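CRISPR-associated endonuclease Cas2 2 (PDB 1ZPW) is a Cas2-family endoribonuclease of the CRISPR adaptive immune system that uses divalent metal ions, works as a homodimer and joins a Cas1 homodimer in a heterotetramer. Local coordinates at residues A[49-52]-A[53-57]. Sequence-based numbering, arbitrary orientation.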
loop_
_atom_site.group_PDB
_atom_site.type_symbol
_atom_site.label_atom_id
_atom_site.label_comp_id
_atom_site.label_asym_id
_atom_site.label_seq_id
_atom_site.Cartn_x
_atom_site.Cartn_y
_atom_site.Cartn_z
ATOM N N LEU A 49 9.302 3.725 1.698
ATOM C CA LEU A 49 8.413 2.698 1.145
ATOM C C LEU A 49 8.761 2.409 -0.324
ATOM O O LEU A 49 8.900 1.239 -0.700
ATOM C CB LEU A 49 6.939 3.117 1.312
ATOM C CG LEU A 49 5.828 2.125 0.912
ATOM C CD1 LEU A 49 4.496 2.561 1.540
ATOM C CD2 LEU A 49 5.665 2.006 -0.569
ATOM N N ARG A 50 8.892 3.451 -1.146
ATOM C CA ARG A 50 9.243 3.222 -2.555
ATOM C C ARG A 50 10.566 2.521 -2.720
ATOM O O ARG A 50 10.682 1.560 -3.504
ATOM C CB ARG A 50 9.284 4.510 -3.346
ATOM C CG ARG A 50 7.956 5.201 -3.510
ATOM C CD ARG A 50 8.004 6.176 -4.678
ATOM N NE ARG A 50 9.197 7.001 -4.478
ATOM C CZ ARG A 50 9.197 8.214 -3.926
ATOM N NH1 ARG A 50 10.364 8.833 -3.724
ATOM N NH2 ARG A 50 8.061 8.836 -3.607
ATOM N N ARG A 51 11.572 2.985 -1.974
ATOM C CA ARG A 51 12.898 2.412 -2.053
ATOM C C ARG A 51 12.884 0.922 -1.728
ATOM O O ARG A 51 13.501 0.120 -2.446
ATOM C CB ARG A 51 13.832 3.179 -1.112
ATOM C CG ARG A 51 15.148 2.527 -0.734
ATOM C CD ARG A 51 15.860 3.159 0.518
ATOM N NE ARG A 51 15.717 4.617 0.656
ATOM C CZ ARG A 51 16.290 5.524 -0.153
ATOM N NH1 ARG A 51 16.105 6.829 0.036
ATOM N NH2 ARG A 51 17.042 5.115 -1.167
ATOM N N ARG A 52 12.144 0.550 -0.686
ATOM C CA ARG A 52 12.095 -0.842 -0.248
ATOM C C ARG A 52 11.211 -1.661 -1.176
ATOM O O ARG A 52 11.524 -2.824 -1.429
ATOM C CB ARG A 52 11.636 -0.900 1.216
ATOM C CG ARG A 52 12.679 -0.237 2.151
ATOM C CD ARG A 52 12.360 -0.221 3.611
ATOM N NE ARG A 52 12.397 -1.554 4.206
ATOM C CZ ARG A 52 11.853 -1.835 5.393
ATOM N NH1 ARG A 52 11.238 -0.880 6.097
ATOM N NH2 ARG A 52 11.913 -3.067 5.874
ATOM N N ALA A 53 10.124 -1.070 -1.671
ATOM C CA ALA A 53 9.230 -1.801 -2.586
ATOM C C ALA A 53 9.979 -2.111 -3.884
ATOM O O ALA A 53 9.901 -3.204 -4.415
ATOM C CB ALA A 53 7.959 -1.002 -2.869
ATOM N N ARG A 54 10.792 -1.159 -4.324
ATOM C CA ARG A 54 11.574 -1.372 -5.537
ATOM C C ARG A 54 12.535 -2.548 -5.459
ATOM O O ARG A 54 12.829 -3.171 -6.491
ATOM C CB ARG A 54 12.364 -0.120 -5.829
ATOM C CG ARG A 54 11.561 0.991 -6.371
ATOM C CD ARG A 54 12.481 2.187 -6.585
ATOM N NE ARG A 54 11.788 3.412 -6.903
ATOM C CZ ARG A 54 11.307 3.680 -8.098
ATOM N NH1 ARG A 54 11.419 2.794 -9.083
ATOM N NH2 ARG A 54 10.703 4.829 -8.314
ATOM N N ARG A 55 13.069 -2.848 -4.286
ATOM C CA ARG A 55 13.966 -3.989 -4.152
ATOM C C ARG A 55 13.196 -5.269 -4.446
ATOM O O ARG A 55 13.780 -6.228 -4.937
ATOM C CB ARG A 55 14.644 -4.092 -2.775
ATOM C CG ARG A 55 15.408 -2.860 -2.337
ATOM C CD ARG A 55 16.032 -2.948 -0.937
ATOM N NE ARG A 55 16.946 -1.829 -0.712
ATOM C CZ ARG A 55 17.085 -1.181 0.431
ATOM N NH1 ARG A 55 16.373 -1.549 1.492
ATOM N NH2 ARG A 55 17.928 -0.149 0.508
ATOM N N LEU A 56 11.889 -5.267 -4.149
ATOM C CA LEU A 56 11.085 -6.498 -4.158
ATOM C C LEU A 56 10.375 -6.795 -5.452
ATOM O O LEU A 56 10.163 -7.979 -5.766
ATOM C CB LEU A 56 10.010 -6.442 -3.058
ATOM C CG LEU A 56 10.494 -6.308 -1.617
ATOM C CD1 LEU A 56 9.321 -6.137 -0.649
ATOM C CD2 LEU A 56 11.363 -7.469 -1.185
ATOM N N LEU A 57 9.957 -5.754 -6.154
ATOM C CA LEU A 57 9.065 -5.895 -7.319
ATOM C C LEU A 57 9.810 -6.283 -8.582
ATOM O O LEU A 57 10.960 -5.875 -8.787
ATOM C CB LEU A 57 8.299 -4.593 -7.599
ATOM C CG LEU A 57 7.472 -3.884 -6.508
ATOM C CD1 LEU A 57 7.326 -2.400 -6.810
ATOM C CD2 LEU A 57 6.142 -4.491 -6.421
HETATM O O HOH W 1 14.637 -3.442 2.420
#
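Arg-52 and Arg-55 on helix 43-56 share a water, which lies in the plane of the Arg-55 guanidinium and accepts from NH1 at 2.7 Å and, weakly, from Arg-52 NE. Arg-52 CG approaches that group obliquely, 4.0 Å from Arg-55 NH1. In one of its two modelled conformers, so doubtfully, Arg-51 runs alongside Arg-55: chi1 (163°) sets its CG 4.0 Å above the same face, toward the rim, with CD near NH2, while a bend at chi3 (-36°) turns NE away, 5.3 Å from Arg-55 NH2. The backbone beneath is helical: Ala-53 N donates to Leu-49 O and Arg-54 N to Arg-50 O, both at 2.8 Å. The pattern then shifts, for Arg-55 N bonds weakly to Arg-52 O (3.2 Å, 130° at the hydrogen), while Ala-53 O receives both Leu-56 N and Leu-57 N. Inward, Leu-49 CD2 approaches Ala-53 CB at 4.4 Å, and both side chains pack on helix 15-26 and strand 63-68, within the ferredoxin-like fold of Cas2; Arg-51, Arg-54 and Arg-55 are on the exposed side. Arg-52 NE and Arg-55 NH1 stay 4.8 Å apart; the bridging water, and weak, long ion pairs of Arg-51 with Glu-47 and Arg-52 with Asp-48, may ease the residual repulsion.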